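Local coordinates for amino acid ABC superfamily ATP binding cassette transporter, binding protein (Streptococcus pneumoniae, PDB 4H5G) that binds L-arginine and, as the substrate-binding protein of an ABC transporter, probably delivers amino acids for uptake into the cell, at residues 12-17 / 54-59; 20-25 / 172-177; 93-98 / 214-219. All coordinates share one frame; numbering follows the deposited sequence.

Contact 1 of 3, residues 12-17 / 54-59; sequences GKLVVA and VKLEIL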
loop_
_atom_site.group_PDB
_atom_site.type_symbol
_atom_site.label_atom_id
_atom_site.label_comp_id
_atom_site.label_asym_id
_atom_site.label_seq_id
_atom_site.Cartn_x
_atom_site.Cartn_y
_atom_site.Cartn_z
ATOM N N GLY A 12 20.560 16.441 1.802
ATOM C CA GLY A 12 21.146 15.500 0.858
ATOM C C GLY A 12 20.381 14.190 0.740
ATOM O O GLY A 12 20.857 13.235 0.129
ATOM N N LYS A 13 19.184 14.140 1.309
ATOM C CA LYS A 13 18.400 12.906 1.253
ATOM C C LYS A 13 16.902 13.154 1.258
ATOM O O LYS A 13 16.429 14.137 1.820
ATOM C CB LYS A 13 18.768 11.999 2.420
ATOM C CG LYS A 13 18.436 12.579 3.778
ATOM C CD LYS A 13 18.737 11.582 4.904
ATOM C CE LYS A 13 18.693 12.271 6.262
ATOM N NZ LYS A 13 17.432 13.059 6.460
ATOM N N LEU A 14 16.162 12.239 0.641
ATOM C CA LEU A 14 14.700 12.272 0.660
ATOM C C LEU A 14 14.230 11.128 1.548
ATOM O O LEU A 14 14.485 9.966 1.242
ATOM C CB LEU A 14 14.172 12.065 -0.758
ATOM C CG LEU A 14 12.652 11.971 -0.901
ATOM C CD1 LEU A 14 11.988 13.349 -0.711
ATOM C CD2 LEU A 14 12.291 11.379 -2.276
ATOM N N VAL A 15 13.571 11.435 2.661
ATOM C CA VAL A 15 13.191 10.381 3.606
ATOM C C VAL A 15 11.747 9.996 3.330
ATOM O O VAL A 15 10.871 10.845 3.335
ATOM C CB VAL A 15 13.351 10.853 5.064
ATOM C CG1 VAL A 15 12.930 9.751 6.033
ATOM C CG2 VAL A 15 14.798 11.291 5.323
ATOM N N VAL A 16 11.506 8.714 3.073
ATOM C CA VAL A 16 10.176 8.254 2.691
ATOM C C VAL A 16 9.707 7.200 3.685
ATOM O O VAL A 16 10.358 6.172 3.844
ATOM C CB VAL A 16 10.210 7.632 1.271
ATOM C CG1 VAL A 16 8.857 7.013 0.914
ATOM C CG2 VAL A 16 10.635 8.663 0.221
ATOM N N ALA A 17 8.584 7.462 4.351
ATOM C CA ALA A 17 8.000 6.515 5.304
ATOM C C ALA A 17 7.185 5.472 4.543
ATOM O O ALA A 17 6.399 5.811 3.657
ATOM C CB ALA A 17 7.123 7.241 6.302
ATOM N N VAL A 54 19.084 13.765 -4.850
ATOM C CA VAL A 54 19.446 13.376 -3.477
ATOM C C VAL A 54 19.347 11.867 -3.275
ATOM O O VAL A 54 18.775 11.153 -4.105
ATOM C CB VAL A 54 18.558 14.079 -2.423
ATOM C CG1 VAL A 54 18.702 15.600 -2.513
ATOM C CG2 VAL A 54 17.082 13.663 -2.573
ATOM N N LYS A 55 19.898 11.383 -2.165
ATOM C CA LYS A 55 19.794 9.964 -1.826
ATOM C C LYS A 55 18.393 9.633 -1.333
ATOM O O LYS A 55 17.718 10.469 -0.726
ATOM C CB LYS A 55 20.811 9.596 -0.742
ATOM C CG LYS A 55 22.267 9.781 -1.139
ATOM C CD LYS A 55 23.194 9.008 -0.206
ATOM C CE LYS A 55 23.374 9.722 1.125
ATOM N NZ LYS A 55 24.188 8.910 2.075
ATOM N N LEU A 56 17.942 8.412 -1.590
ATOM C CA LEU A 56 16.659 7.954 -1.043
ATOM C C LEU A 56 16.921 7.256 0.287
ATOM O O LEU A 56 17.792 6.392 0.375
ATOM C CB LEU A 56 16.020 6.948 -1.999
ATOM C CG LEU A 56 14.738 6.290 -1.490
ATOM C CD1 LEU A 56 13.621 7.318 -1.281
ATOM C CD2 LEU A 56 14.287 5.191 -2.456
ATOM N N GLU A 57 16.168 7.622 1.322
ATOM C CA GLU A 57 16.257 6.916 2.601
ATOM C C GLU A 57 14.876 6.371 2.922
ATOM O O GLU A 57 13.920 7.128 3.067
ATOM C CB GLU A 57 16.735 7.870 3.699
ATOM C CG GLU A 57 16.777 7.246 5.077
ATOM C CD GLU A 57 17.473 8.154 6.084
ATOM O OE1 GLU A 57 18.716 8.227 6.064
ATOM O OE2 GLU A 57 16.775 8.806 6.881
ATOM N N ILE A 58 14.760 5.053 3.007
ATOM C CA ILE A 58 13.469 4.425 3.297
ATOM C C ILE A 58 13.348 4.198 4.798
ATOM O O ILE A 58 14.235 3.621 5.422
ATOM C CB ILE A 58 13.329 3.074 2.574
ATOM C CG1 ILE A 58 13.307 3.270 1.059
ATOM C CG2 ILE A 58 12.050 2.359 3.011
ATOM C CD1 ILE A 58 12.110 4.021 0.546
ATOM N N LEU A 59 12.255 4.683 5.377
ATOM C CA LEU A 59 12.010 4.524 6.808
ATOM C C LEU A 59 10.862 3.541 6.959
ATOM O O LEU A 59 9.728 3.867 6.631
ATOM C CB LEU A 59 11.638 5.885 7.410
ATOM C CG LEU A 59 11.344 5.948 8.908
ATOM C CD1 LEU A 59 12.556 5.519 9.740
ATOM C CD2 LEU A 59 10.900 7.369 9.272
#
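Lys13 lays its aliphatic chain across the carboxylate of Glu57, its CD lying 3.5 Å from Glu57 OE1. The two charges come near each other without closing a salt bridge: Lys13 NZ stays 4.3 Å from Glu57 OE2. Glu57, with CG anti to its backbone N (chi1 176°), runs extended beside Val15 and points the same way, and OE2 rests 3.5 Å from Val15 CG2. Lys13 and Glu57 suit this exposed border, since their methylenes can pack while their charged tips stay near solvent.

The other face is apolar. Val16 CG2 touches Leu56 CD1 at 3.6 Å, Val16 CB is approached by Ile58 CD1, and Val54, just before the strand, adds its CG2 against Leu14 CB. Helix 40-52 covers this layer, with Ile48 on Leu14, Ala45 on Leu56 and Ile42 on Ile58, while Ile8 of helix 4-11 reaches Leu14 and Val54. Branched aliphatic residues suit a strand face pressed against helices.

Between the faces, two parallel strands pair in register from Lys13 with Lys55 to Ala17 with Leu59. Leu14 and Val16 each use both N and O: Leu14 N donates to Lys55 O at 2.7 Å and Leu14 O accepts from Glu57 N, a pattern that Val16 repeats with Glu57 O and Leu59 N. Gly12, turning with positive phi out of helix 4-11, offers its O to Lys55 N. On the far side of strand 13-18, Val15 and Ala17 bond to Leu77, which makes 13-18 the central strand. Strand 55-60, reached by a connection that includes helix 40-52, is an outermost strand of this parallel sheet. The face of Leu14, Val16, Leu56 and Ile58 is wholly aliphatic; the other mixes Val15 and Leu59 with a lysine-glutamate pair that probably attracts only loosely.

Contact 2 of 3, residues 20-25 / 172-177; sequences PDYAPF and EPVALS. With ARG (arginine), chain L.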
loop_
_atom_site.group_PDB
_atom_site.type_symbol
_atom_site.label_atom_id
_atom_site.label_comp_id
_atom_site.label_asym_id
_atom_site.label_seq_id
_atom_site.Cartn_x
_atom_site.Cartn_y
_atom_site.Cartn_z
ATOM N N PRO A 20 6.750 -2.048 4.643
ATOM C CA PRO A 20 7.108 -3.091 3.668
ATOM C C PRO A 20 6.489 -4.462 3.945
ATOM O O PRO A 20 7.218 -5.444 4.105
ATOM C CB PRO A 20 8.633 -3.149 3.778
ATOM C CG PRO A 20 8.898 -2.789 5.201
ATOM C CD PRO A 20 7.846 -1.776 5.589
ATOM N N ASP A 21 5.158 -4.520 3.979
ATOM C CA ASP A 21 4.424 -5.780 4.173
ATOM C C ASP A 21 3.381 -5.949 3.078
ATOM O O ASP A 21 2.324 -6.531 3.301
ATOM C CB ASP A 21 3.725 -5.800 5.546
ATOM C CG ASP A 21 2.695 -4.669 5.707
ATOM O OD1 ASP A 21 2.712 -3.742 4.885
ATOM O OD2 ASP A 21 1.892 -4.704 6.671
ATOM N N TYR A 22 3.684 -5.468 1.879
ATOM C CA TYR A 22 2.615 -5.221 0.907
ATOM C C TYR A 22 3.097 -5.373 -0.538
ATOM O O TYR A 22 2.961 -4.456 -1.335
ATOM C CB TYR A 22 2.061 -3.795 1.149
ATOM C CG TYR A 22 0.538 -3.655 1.069
ATOM C CD1 TYR A 22 -0.297 -4.495 1.795
ATOM C CD2 TYR A 22 -0.054 -2.661 0.294
ATOM C CE1 TYR A 22 -1.697 -4.362 1.747
ATOM C CE2 TYR A 22 -1.449 -2.523 0.227
ATOM C CZ TYR A 22 -2.252 -3.377 0.960
ATOM O OH TYR A 22 -3.629 -3.252 0.912
ATOM N N ALA A 23 3.668 -6.530 -0.869
ATOM C CA ALA A 23 4.077 -6.818 -2.247
ATOM C C ALA A 23 2.851 -6.782 -3.160
ATOM O O ALA A 23 1.829 -7.390 -2.845
ATOM C CB ALA A 23 4.730 -8.185 -2.318
ATOM N N PRO A 24 2.956 -6.148 -4.338
ATOM C CA PRO A 24 4.155 -5.643 -5.021
ATOM C C PRO A 24 4.497 -4.174 -4.782
ATOM O O PRO A 24 5.424 -3.676 -5.423
ATOM C CB PRO A 24 3.789 -5.832 -6.501
ATOM C CG PRO A 24 2.325 -5.527 -6.504
ATOM C CD PRO A 24 1.782 -6.132 -5.232
ATOM N N PHE A 25 3.780 -3.495 -3.893
ATOM C CA PHE A 25 4.029 -2.070 -3.647
ATOM C C PHE A 25 5.331 -1.844 -2.882
ATOM O O PHE A 25 6.191 -1.075 -3.300
ATOM C CB PHE A 25 2.863 -1.447 -2.869
ATOM C CG PHE A 25 1.585 -1.349 -3.659
ATOM C CD1 PHE A 25 1.409 -0.336 -4.588
ATOM C CD2 PHE A 25 0.560 -2.254 -3.464
ATOM C CE1 PHE A 25 0.239 -0.242 -5.316
ATOM C CE2 PHE A 25 -0.611 -2.158 -4.182
ATOM C CZ PHE A 25 -0.773 -1.149 -5.106
ATOM N N GLU A 172 -6.185 -5.144 -4.263
ATOM C CA GLU A 172 -6.156 -6.275 -5.209
ATOM C C GLU A 172 -4.757 -6.757 -5.679
ATOM O O GLU A 172 -4.509 -7.968 -5.718
ATOM C CB GLU A 172 -7.079 -6.025 -6.419
ATOM C CG GLU A 172 -6.930 -7.094 -7.500
ATOM C CD GLU A 172 -8.074 -7.108 -8.490
ATOM O OE1 GLU A 172 -8.012 -6.357 -9.484
ATOM O OE2 GLU A 172 -9.035 -7.878 -8.279
ATOM N N PRO A 173 -3.840 -5.826 -6.031
ATOM C CA PRO A 173 -2.524 -6.305 -6.485
ATOM C C PRO A 173 -1.791 -7.142 -5.435
ATOM O O PRO A 173 -1.029 -8.062 -5.768
ATOM C CB PRO A 173 -1.763 -5.007 -6.767
ATOM C CG PRO A 173 -2.836 -4.020 -7.118
ATOM C CD PRO A 173 -3.978 -4.363 -6.196
ATOM N N VAL A 174 -2.042 -6.831 -4.168
ATOM C CA VAL A 174 -1.427 -7.567 -3.063
ATOM C C VAL A 174 -2.041 -8.961 -2.934
ATOM O O VAL A 174 -1.332 -9.940 -2.709
ATOM C CB VAL A 174 -1.560 -6.776 -1.730
ATOM C CG1 VAL A 174 -0.916 -7.550 -0.584
ATOM C CG2 VAL A 174 -0.894 -5.404 -1.860
ATOM N N ALA A 175 -3.362 -9.045 -3.084
ATOM C CA ALA A 175 -4.034 -10.356 -3.055
ATOM C C ALA A 175 -3.581 -11.208 -4.226
ATOM O O ALA A 175 -3.300 -12.390 -4.066
ATOM C CB ALA A 175 -5.538 -10.195 -3.061
ATOM N N LEU A 176 -3.496 -10.599 -5.404
ATOM C CA LEU A 176 -3.055 -11.330 -6.598
ATOM C C LEU A 176 -1.654 -11.890 -6.403
ATOM O O LEU A 176 -1.356 -13.015 -6.813
ATOM C CB LEU A 176 -3.074 -10.411 -7.819
ATOM C CG LEU A 176 -4.444 -10.074 -8.393
ATOM C CD1 LEU A 176 -4.318 -8.987 -9.459
ATOM C CD2 LEU A 176 -5.109 -11.324 -8.967
ATOM N N SER A 177 -0.793 -11.102 -5.766
ATOM C CA SER A 177 0.584 -11.527 -5.517
ATOM C C SER A 177 0.637 -12.702 -4.545
ATOM O O SER A 177 1.334 -13.686 -4.798
ATOM C CB SER A 177 1.416 -10.353 -4.992
ATOM O OG SER A 177 2.735 -10.771 -4.699
HETATM N N ARG L . -4.626 1.310 0.388
HETATM C CA ARG L . -4.960 1.080 1.802
HETATM C C ARG L . -4.945 2.374 2.585
HETATM O O ARG L . -4.373 3.391 2.161
HETATM C CB ARG L . -3.993 0.073 2.442
HETATM C CG ARG L . -2.513 0.389 2.239
HETATM C CD ARG L . -1.622 -0.530 3.088
HETATM N NE ARG L . -0.198 -0.351 2.768
HETATM C CZ ARG L . 0.798 -1.045 3.310
HETATM N NH1 ARG L . 2.056 -0.810 2.942
HETATM N NH2 ARG L . 0.532 -1.976 4.219
HETATM O OXT ARG L . -5.522 2.434 3.674
HETATM O O HOH W 1 1.691 -9.809 -1.477
#
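Val174, near the start of helix 172-181, meets the 20-25 loop in the ligand cleft of this type II periplasmic binding protein. Its CB lies near Ala23 O, as do both methyls. CG1 also reaches the Tyr22 ring at CD1. CG2, anti to the carbonyl carbon, is carried over the middle of the Tyr22 ring, 3.4 Å from the centroid and 6° off the normal, a CH-pi contact. CG2 of Val174 also lies at the edge of the Phe25 ring, in its plane, 3.8 Å from Phe25 CD2. A branched side chain suits this place because one methyl can serve two aromatic rings while the other packs on Ala23 O and the rim of Tyr22.

On the opposite face of Tyr22 lies the bound arginine, whose NE is 3.4 Å from Tyr22 CD2 and offset toward the rim. The phenol is thus held between an aliphatic group and the ligand's guanidinium end, while its OH is hydrogen-bonded to Asp171, a residue that also binds the ligand. Asp21 probably balances the guanidinium charge: OD1 accepts ligand NH2 at 2.9 Å, and OD2 takes the backbone N of Met153, which helps to hold the carboxylate.

Next in the loop, Pro24 follows a cis peptide bond and crosses Pro173 at about a right angle, with Pro24 CD 4.0 Å from Pro173 CB. Pro173 CB also meets Phe25 CE2. Proline suits the first turn of a helix, where its nitrogen needs no partner. Ala23 and Ser177 are small enough for loop and helix to come close: Val174 CA makes a C-H...O contact with Ala23 O at 3.3 Å, and a water donates to that same oxygen at 2.8 Å and to Val174 O.

Contact 3 of 3, residues 93-98 / 214-219; sequences DFSIPY and VVDKVI. With EDO (1,2-ethanediol), chain K.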
loop_
_atom_site.group_PDB
_atom_site.type_symbol
_atom_site.label_atom_id
_atom_site.label_comp_id
_atom_site.label_asym_id
_atom_site.label_seq_id
_atom_site.Cartn_x
_atom_site.Cartn_y
_atom_site.Cartn_z
ATOM N N ASP A 93 -1.627 16.781 2.167
ATOM C CA ASP A 93 -1.806 16.980 0.736
ATOM C C ASP A 93 -1.376 15.720 0.045
ATOM O O ASP A 93 -0.609 14.934 0.597
ATOM C CB ASP A 93 -0.989 18.160 0.236
ATOM C CG ASP A 93 -1.666 19.491 0.506
ATOM O OD1 ASP A 93 -2.882 19.527 0.803
ATOM O OD2 ASP A 93 -0.977 20.517 0.394
ATOM N N PHE A 94 -1.886 15.501 -1.158
ATOM C CA PHE A 94 -1.485 14.312 -1.896
ATOM C C PHE A 94 -1.029 14.702 -3.280
ATOM O O PHE A 94 -1.496 15.700 -3.856
ATOM C CB PHE A 94 -2.645 13.313 -2.024
ATOM C CG PHE A 94 -2.908 12.517 -0.774
ATOM C CD1 PHE A 94 -3.802 12.973 0.177
ATOM C CD2 PHE A 94 -2.260 11.306 -0.556
ATOM C CE1 PHE A 94 -4.048 12.238 1.331
ATOM C CE2 PHE A 94 -2.502 10.564 0.594
ATOM C CZ PHE A 94 -3.402 11.030 1.535
ATOM N N SER A 95 -0.127 13.889 -3.808
ATOM C CA SER A 95 0.298 13.989 -5.198
ATOM C C SER A 95 -0.899 13.590 -6.044
ATOM O O SER A 95 -1.894 13.071 -5.528
ATOM C CB SER A 95 1.442 13.007 -5.462
ATOM O OG SER A 95 0.957 11.685 -5.496
ATOM N N ILE A 96 -0.804 13.831 -7.350
ATOM C CA ILE A 96 -1.731 13.204 -8.287
ATOM C C ILE A 96 -1.648 11.682 -8.090
ATOM O O ILE A 96 -0.637 11.165 -7.622
ATOM C CB ILE A 96 -1.404 13.594 -9.743
ATOM C CG1 ILE A 96 -0.008 13.100 -10.137
ATOM C CG2 ILE A 96 -1.579 15.113 -9.936
ATOM C CD1 ILE A 96 0.381 13.424 -11.594
ATOM N N PRO A 97 -2.716 10.946 -8.441
ATOM C CA PRO A 97 -2.647 9.490 -8.257
ATOM C C PRO A 97 -1.508 8.894 -9.091
ATOM O O PRO A 97 -1.282 9.372 -10.206
ATOM C CB PRO A 97 -3.968 8.997 -8.857
ATOM C CG PRO A 97 -4.862 10.159 -8.855
ATOM C CD PRO A 97 -4.029 11.396 -8.929
ATOM N N TYR A 98 -0.814 7.886 -8.572
ATOM C CA TYR A 98 0.152 7.160 -9.395
ATOM C C TYR A 98 -0.354 5.796 -9.842
ATOM O O TYR A 98 0.135 5.234 -10.825
ATOM C CB TYR A 98 1.511 7.034 -8.685
ATOM C CG TYR A 98 1.511 6.313 -7.359
ATOM C CD1 TYR A 98 1.578 4.927 -7.303
ATOM C CD2 TYR A 98 1.488 7.021 -6.152
ATOM C CE1 TYR A 98 1.609 4.252 -6.091
ATOM C CE2 TYR A 98 1.522 6.345 -4.918
ATOM C CZ TYR A 98 1.589 4.965 -4.908
ATOM O OH TYR A 98 1.641 4.277 -3.697
ATOM N N VAL A 214 7.204 18.678 -7.858
ATOM C CA VAL A 214 8.256 17.767 -8.312
ATOM C C VAL A 214 7.739 16.333 -8.300
ATOM O O VAL A 214 7.939 15.574 -9.251
ATOM C CB VAL A 214 9.516 17.857 -7.430
ATOM C CG1 VAL A 214 10.589 16.880 -7.922
ATOM C CG2 VAL A 214 10.047 19.281 -7.422
ATOM N N VAL A 215 7.065 15.962 -7.223
ATOM C CA VAL A 215 6.469 14.627 -7.143
ATOM C C VAL A 215 5.461 14.382 -8.273
ATOM O O VAL A 215 5.467 13.322 -8.895
ATOM C CB VAL A 215 5.810 14.371 -5.770
ATOM C CG1 VAL A 215 5.097 13.005 -5.760
ATOM C CG2 VAL A 215 6.867 14.407 -4.656
ATOM N N ASP A 216 4.604 15.360 -8.539
ATOM C CA ASP A 216 3.607 15.237 -9.612
ATOM C C ASP A 216 4.261 15.110 -10.979
ATOM O O ASP A 216 3.785 14.376 -11.851
ATOM C CB ASP A 216 2.643 16.445 -9.593
ATOM C CG ASP A 216 1.646 16.396 -8.435
ATOM O OD1 ASP A 216 1.526 15.340 -7.779
ATOM O OD2 ASP A 216 0.961 17.413 -8.202
ATOM N N LYS A 217 5.353 15.837 -11.175
ATOM C CA LYS A 217 6.044 15.798 -12.463
ATOM C C LYS A 217 6.596 14.398 -12.710
ATOM O O LYS A 217 6.455 13.834 -13.806
ATOM C CB LYS A 217 7.178 16.828 -12.484
ATOM C CG LYS A 217 8.086 16.717 -13.692
ATOM C CD LYS A 217 9.287 17.639 -13.529
ATOM C CE LYS A 217 10.275 17.435 -14.658
ATOM N NZ LYS A 217 9.689 17.900 -15.944
ATOM N N VAL A 218 7.215 13.827 -11.681
ATOM C CA VAL A 218 7.774 12.478 -11.811
ATOM C C VAL A 218 6.666 11.454 -12.052
ATOM O O VAL A 218 6.779 10.595 -12.938
ATOM C CB VAL A 218 8.592 12.107 -10.566
ATOM C CG1 VAL A 218 9.039 10.641 -10.623
ATOM C CG2 VAL A 218 9.813 13.026 -10.472
ATOM N N ILE A 219 5.590 11.557 -11.276
ATOM C CA ILE A 219 4.468 10.611 -11.410
ATOM C C ILE A 219 3.794 10.715 -12.771
ATOM O O ILE A 219 3.441 9.699 -13.384
ATOM C CB ILE A 219 3.421 10.798 -10.287
ATOM C CG1 ILE A 219 3.984 10.273 -8.965
ATOM C CG2 ILE A 219 2.122 10.054 -10.611
ATOM C CD1 ILE A 219 3.111 10.625 -7.779
HETATM C C1 EDO K . 13.858 17.027 -16.815
HETATM O O1 EDO K . 13.900 17.301 -15.407
HETATM C C2 EDO K . 12.441 16.709 -17.278
HETATM O O2 EDO K . 11.852 17.844 -17.928
#
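Ile96 and Asp216 cross at a slant, the carboxylate lying against the isoleucine side chain while OD1 meets its backbone N. Asp216 OD1 accepts Ile96 N at 2.8 Å, with the N-H lying above the carboxylate plane, 41° out of it. Asp216 has CG anti to its carbonyl carbon (chi1 -74°), which swings the carboxylate from the helix flank toward the loop. OD1 also comes 3.2 Å from Ser95 CA, while OD2 forms a salt bridge with Lys212 one helical turn earlier. An aspartate suits this place because its short arm can hold a loop amide and a lysine at once.

Ile219, one turn further on, slides past Ile96 in the opposite direction, with Ile96 CG1 3.7 Å from Ile219 CG2. That CG2 also touches Tyr98 CB at 3.6 Å, while Ile219 CD1 reaches Ser95 OG. The serine hydroxyl donates to Ile96 O at 2.7 Å and accepts from Val202 N, so a polar group beside an aliphatic methyl has its partners. Tyr98 turns its ring away from the helix, toward Tyr228 and Met44.

Helix 209-225 thus holds residues 95-98 by one polar anchor and an aliphatic seam, a contact between a helix and connecting chain within the type II periplasmic binding protein fold.

How the contacts relate
Contacts 1 and 2 adjoin in the sequence, so the chain runs from the central strand of the parallel sheet directly into the ligand loop, although their centres are 22 Å apart. Contact 2 holds two of the pocket residues, Asp21 and Tyr22. The others stand further back: the side chain of Ala17 in contact 1 is about 10 Å from the bound arginine, and that of Tyr98 in contact 3 about 8 Å. Contacts 2 and 3 approach to about 5 Å between nearest atoms without touching, and Tyr228 bridges them by meeting both Phe25 and Tyr98. Helix 40-52 similarly links contacts 1 and 3, whose centres are 16 Å apart.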